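Local coordinates for protein ACDH-11, isoform b (Caenorhabditis elegans, PDB 4Y9J), which belongs to the acyl-CoA dehydrogenase family of flavoproteins and binds flavin-adenine dinucleotide, at residues 226-238 with 250-262. Numbering follows the deposited sequence.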
loop_
_atom_site.group_PDB
_atom_site.type_symbol
_atom_site.label_atom_id
_atom_site.label_comp_id
_atom_site.label_asym_id
_atom_site.label_seq_id
_atom_site.Cartn_x
_atom_site.Cartn_y
_atom_site.Cartn_z
ATOM N N ALA B 226 -19.657 10.246 4.897
ATOM C CA ALA B 226 -20.447 9.948 3.692
ATOM C C ALA B 226 -20.451 11.128 2.771
ATOM O O ALA B 226 -21.510 11.609 2.324
ATOM C CB ALA B 226 -21.866 9.525 4.056
ATOM N N VAL B 227 -19.247 11.629 2.446
ATOM C CA VAL B 227 -19.121 12.705 1.448
ATOM C C VAL B 227 -19.440 12.300 -0.014
ATOM O O VAL B 227 -19.436 13.136 -0.886
ATOM C CB VAL B 227 -17.716 13.403 1.509
ATOM C CG1 VAL B 227 -17.628 14.351 2.659
ATOM C CG2 VAL B 227 -16.604 12.436 1.562
ATOM N N ASP B 228 -19.734 11.029 -0.237
ATOM C CA ASP B 228 -20.363 10.560 -1.443
ATOM C C ASP B 228 -21.933 10.873 -1.459
ATOM O O ASP B 228 -22.597 10.528 -2.459
ATOM C CB ASP B 228 -20.203 9.068 -1.564
ATOM C CG ASP B 228 -20.806 8.342 -0.396
ATOM O OD1 ASP B 228 -20.423 8.587 0.786
ATOM O OD2 ASP B 228 -21.675 7.487 -0.612
ATOM N N ALA B 229 -22.464 11.466 -0.394
ATOM C CA ALA B 229 -23.911 11.763 -0.317
ATOM C C ALA B 229 -24.317 12.889 -1.290
ATOM O O ALA B 229 -23.449 13.559 -1.880
ATOM C CB ALA B 229 -24.255 12.196 1.058
ATOM N N ASP B 230 -25.620 13.084 -1.471
ATOM C CA ASP B 230 -26.106 14.067 -2.416
ATOM C C ASP B 230 -26.366 15.425 -1.813
ATOM O O ASP B 230 -26.235 16.445 -2.503
ATOM C CB ASP B 230 -27.350 13.504 -3.094
ATOM C CG ASP B 230 -27.089 12.120 -3.634
ATOM O OD1 ASP B 230 -26.510 12.089 -4.728
ATOM O OD2 ASP B 230 -27.360 11.086 -2.910
ATOM N N VAL B 231 -26.796 15.446 -0.554
ATOM C CA VAL B 231 -27.094 16.676 0.180
ATOM C C VAL B 231 -26.544 16.562 1.591
ATOM O O VAL B 231 -26.158 15.491 2.056
ATOM C CB VAL B 231 -28.610 16.976 0.266
ATOM C CG1 VAL B 231 -29.196 17.253 -1.098
ATOM C CG2 VAL B 231 -29.339 15.853 0.983
ATOM N N ALA B 232 -26.552 17.689 2.286
ATOM C CA ALA B 232 -26.161 17.738 3.665
ATOM C C ALA B 232 -26.879 18.852 4.382
ATOM O O ALA B 232 -27.197 19.867 3.807
ATOM C CB ALA B 232 -24.653 17.919 3.783
ATOM N N LEU B 233 -27.107 18.618 5.650
ATOM C CA LEU B 233 -27.567 19.634 6.576
ATOM C C LEU B 233 -26.374 20.117 7.343
ATOM O O LEU B 233 -25.558 19.294 7.788
ATOM C CB LEU B 233 -28.601 19.032 7.493
ATOM C CG LEU B 233 -29.960 18.681 6.784
ATOM C CD1 LEU B 233 -30.939 18.044 7.745
ATOM C CD2 LEU B 233 -30.607 19.960 6.388
ATOM N N THR B 234 -26.296 21.432 7.558
ATOM C CA THR B 234 -25.219 21.986 8.356
ATOM C C THR B 234 -25.634 23.253 9.069
ATOM O O THR B 234 -26.713 23.774 8.816
ATOM C CB THR B 234 -23.970 22.255 7.446
ATOM O OG1 THR B 234 -22.796 22.540 8.238
ATOM C CG2 THR B 234 -24.236 23.310 6.473
ATOM N N LEU B 235 -24.816 23.688 10.033
ATOM C CA LEU B 235 -25.073 24.895 10.830
ATOM C C LEU B 235 -24.045 25.896 10.443
ATOM O O LEU B 235 -22.917 25.485 10.177
ATOM C CB LEU B 235 -24.849 24.578 12.290
ATOM C CG LEU B 235 -25.823 23.538 12.831
ATOM C CD1 LEU B 235 -25.435 23.227 14.282
ATOM C CD2 LEU B 235 -27.292 23.998 12.772
ATOM N N ALA B 236 -24.419 27.168 10.450
ATOM C CA ALA B 236 -23.533 28.292 10.225
ATOM C C ALA B 236 -24.069 29.550 10.873
ATOM O O ALA B 236 -25.244 29.615 11.216
ATOM C CB ALA B 236 -23.378 28.529 8.724
ATOM N N ARG B 237 -23.205 30.555 11.005
ATOM C CA ARG B 237 -23.550 31.853 11.544
ATOM C C ARG B 237 -23.767 32.871 10.473
ATOM O O ARG B 237 -22.870 33.164 9.683
ATOM C CB ARG B 237 -22.425 32.354 12.422
ATOM C CG ARG B 237 -22.104 31.427 13.577
ATOM C CD ARG B 237 -21.086 32.024 14.552
ATOM N NE ARG B 237 -20.691 30.961 15.442
ATOM C CZ ARG B 237 -21.352 30.571 16.526
ATOM N NH1 ARG B 237 -22.446 31.252 16.954
ATOM N NH2 ARG B 237 -20.909 29.503 17.187
ATOM N N ILE B 238 -24.966 33.456 10.481
ATOM C CA ILE B 238 -25.351 34.356 9.449
ATOM C C ILE B 238 -24.654 35.661 9.759
ATOM O O ILE B 238 -24.563 36.052 10.931
ATOM C CB ILE B 238 -26.890 34.513 9.377
ATOM C CG1 ILE B 238 -27.458 33.206 8.775
ATOM C CG2 ILE B 238 -27.231 35.755 8.576
ATOM C CD1 ILE B 238 -28.915 33.292 8.384
ATOM N N ARG B 250 -27.373 30.920 19.947
ATOM C CA ARG B 250 -28.306 31.843 19.302
ATOM C C ARG B 250 -27.818 32.428 17.969
ATOM O O ARG B 250 -28.622 32.953 17.183
ATOM C CB ARG B 250 -28.612 32.989 20.283
ATOM C CG ARG B 250 -29.933 33.677 20.037
ATOM C CD ARG B 250 -31.149 32.730 20.138
ATOM N NE ARG B 250 -32.484 33.390 20.054
ATOM C CZ ARG B 250 -33.263 33.492 18.954
ATOM N NH1 ARG B 250 -32.884 33.013 17.773
ATOM N NH2 ARG B 250 -34.444 34.099 19.030
ATOM N N GLY B 251 -26.510 32.367 17.707
ATOM C CA GLY B 251 -26.012 32.777 16.368
ATOM C C GLY B 251 -26.062 31.733 15.260
ATOM O O GLY B 251 -25.724 32.031 14.121
ATOM N N LEU B 252 -26.445 30.500 15.579
ATOM C CA LEU B 252 -26.465 29.430 14.603
ATOM C C LEU B 252 -27.798 29.268 13.905
ATOM O O LEU B 252 -28.854 29.335 14.547
ATOM C CB LEU B 252 -26.046 28.138 15.288
ATOM C CG LEU B 252 -24.611 28.127 15.791
ATOM C CD1 LEU B 252 -24.409 26.872 16.620
ATOM C CD2 LEU B 252 -23.606 28.133 14.624
ATOM N N SER B 253 -27.745 29.127 12.580
ATOM C CA SER B 253 -28.883 28.770 11.769
ATOM C C SER B 253 -28.607 27.481 10.989
ATOM O O SER B 253 -27.444 27.072 10.785
ATOM C CB SER B 253 -29.227 29.935 10.849
ATOM O OG SER B 253 -29.474 31.178 11.569
ATOM N N LEU B 254 -29.681 26.838 10.553
ATOM C CA LEU B 254 -29.600 25.573 9.823
ATOM C C LEU B 254 -29.679 25.805 8.322
ATOM O O LEU B 254 -30.419 26.663 7.883
ATOM C CB LEU B 254 -30.767 24.670 10.246
ATOM C CG LEU B 254 -30.804 23.267 9.644
ATOM C CD1 LEU B 254 -29.593 22.449 10.037
ATOM C CD2 LEU B 254 -32.086 22.574 10.064
ATOM N N PHE B 255 -28.940 24.989 7.569
ATOM C CA PHE B 255 -28.831 25.085 6.119
ATOM C C PHE B 255 -28.888 23.739 5.476
ATOM O O PHE B 255 -28.404 22.733 6.021
ATOM C CB PHE B 255 -27.513 25.771 5.665
ATOM C CG PHE B 255 -27.395 27.190 6.101
ATOM C CD1 PHE B 255 -26.965 27.487 7.375
ATOM C CD2 PHE B 255 -27.748 28.213 5.266
ATOM C CE1 PHE B 255 -26.887 28.797 7.810
ATOM C CE2 PHE B 255 -27.659 29.556 5.686
ATOM C CZ PHE B 255 -27.222 29.833 6.970
ATOM N N LEU B 256 -29.412 23.752 4.283
ATOM C CA LEU B 256 -29.502 22.577 3.432
ATOM C C LEU B 256 -28.754 22.892 2.164
ATOM O O LEU B 256 -29.009 23.960 1.585
ATOM C CB LEU B 256 -30.967 22.238 3.056
ATOM C CG LEU B 256 -31.175 21.036 2.117
ATOM C CD1 LEU B 256 -30.798 19.712 2.743
ATOM C CD2 LEU B 256 -32.641 21.006 1.615
ATOM N N LEU B 257 -27.865 21.985 1.746
ATOM C CA LEU B 257 -27.130 22.144 0.491
ATOM C C LEU B 257 -26.929 20.899 -0.303
ATOM O O LEU B 257 -26.968 19.776 0.252
ATOM C CB LEU B 257 -25.777 22.817 0.685
ATOM C CG LEU B 257 -24.632 22.062 1.347
ATOM C CD1 LEU B 257 -23.288 22.623 0.930
ATOM C CD2 LEU B 257 -24.708 22.116 2.805
ATOM N N LYS B 258 -26.736 21.097 -1.613
ATOM C CA LYS B 258 -26.315 20.042 -2.514
ATOM C C LYS B 258 -24.778 19.979 -2.489
ATOM O O LYS B 258 -24.146 21.019 -2.568
ATOM C CB LYS B 258 -26.767 20.262 -3.954
ATOM C CG LYS B 258 -28.163 19.764 -4.228
ATOM C CD LYS B 258 -28.514 19.970 -5.659
ATOM C CE LYS B 258 -27.926 18.895 -6.586
ATOM N NZ LYS B 258 -28.300 17.519 -6.222
ATOM N N ILE B 259 -24.229 18.780 -2.378
ATOM C CA ILE B 259 -22.784 18.594 -2.217
ATOM C C ILE B 259 -22.116 18.864 -3.574
ATOM O O ILE B 259 -21.026 19.467 -3.652
ATOM C CB ILE B 259 -22.488 17.215 -1.642
ATOM C CG1 ILE B 259 -23.066 17.140 -0.218
ATOM C CG2 ILE B 259 -20.979 16.915 -1.591
ATOM C CD1 ILE B 259 -22.841 15.793 0.477
ATOM N N ARG B 260 -22.766 18.458 -4.652
ATOM C CA ARG B 260 -22.228 18.592 -6.013
ATOM C C ARG B 260 -23.228 19.269 -6.894
ATOM O O ARG B 260 -24.423 19.129 -6.709
ATOM C CB ARG B 260 -21.840 17.223 -6.612
ATOM C CG ARG B 260 -20.703 16.558 -5.836
ATOM C CD ARG B 260 -20.314 15.110 -6.317
ATOM N NE ARG B 260 -19.267 14.618 -5.422
ATOM C CZ ARG B 260 -19.465 14.121 -4.182
ATOM N NH1 ARG B 260 -20.690 13.900 -3.671
ATOM N NH2 ARG B 260 -18.376 13.813 -3.452
ATOM N N ASP B 261 -22.725 20.057 -7.840
ATOM C CA ASP B 261 -23.564 20.852 -8.724
ATOM C C ASP B 261 -24.043 19.969 -9.890
ATOM O O ASP B 261 -23.792 18.756 -9.891
ATOM C CB ASP B 261 -22.793 22.097 -9.196
ATOM C CG ASP B 261 -21.716 21.791 -10.277
ATOM O OD1 ASP B 261 -21.498 20.612 -10.732
ATOM O OD2 ASP B 261 -21.091 22.791 -10.683
ATOM N N GLU B 262 -24.720 20.547 -10.864
ATOM C CA GLU B 262 -25.194 19.734 -12.020
ATOM C C GLU B 262 -24.095 19.113 -12.984
ATOM O O GLU B 262 -24.357 18.113 -13.652
ATOM C CB GLU B 262 -26.339 20.406 -12.788
ATOM C CG GLU B 262 -26.550 21.908 -12.607
ATOM C CD GLU B 262 -27.724 22.437 -13.479
ATOM O OE1 GLU B 262 -28.865 21.889 -13.367
ATOM O OE2 GLU B 262 -27.527 23.401 -14.283
HETATM O O HOH W 1 -23.105 14.095 -4.953
HETATM O O HOH W 2 -25.016 16.530 -4.825
HETATM O O HOH W 3 -27.319 32.570 12.197
HETATM O O HOH W 4 -24.661 34.886 13.654
#
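Arg260, in the loop just past strand 252-258, reaches back and grips the carbonyl oxygen of Val227 end-on with two nitrogens, NH2 at 2.9 Å and NH1 at 3.1 Å from Val227 O. The oxygen lies close to the guanidinium plane, and the side chain, extended from CG to NE, brings its guanidinium to the Ala226–Ala229 type I turn. Water 1 bridges Arg260 NH1 to Ala229 O, while water 2 links Asp230 O to Arg260 N. Beside them Ile259, with CG1 anti to its carbonyl carbon (chi1 -65°), brings CD1 to 3.9 Å from Ala229 CB, and its N donates an almost straight bond to Asp230 O.

Strands 231-238 and 252-258 then run antiparallel, with paired backbone bonds at Ala232–Leu257, Thr234–Phe255 and Ala236–Ser253. On the sheet face of these residues, the Phe255 ring sets CE1 3.6 Å from Ala236 CB and receives Ile238 CG1 at its edge, near the ring plane; Leu257 CD2 touches Thr234 CG2 at 3.9 Å. Thr234 OG1 hydrogen-bonds to Trp189 O. On the other face, with CG anti to the backbone N (chi1 -177° and 178°) and chi2 near +60°, Leu254 and Leu256 turn CD1 toward the CD2 of Leu235 and of Leu233, respectively. Farther along, Leu252 CD2 sits 3.8 Å above the centre of the Arg237 guanidinium, whose NH1 hydrogen-bonds to Gly248 O. This antiparallel pair belongs to the beta-sheet middle domain of the acyl-CoA dehydrogenase fold, one face of which meets helix 304-338 through Leu233, Leu252 and Leu254.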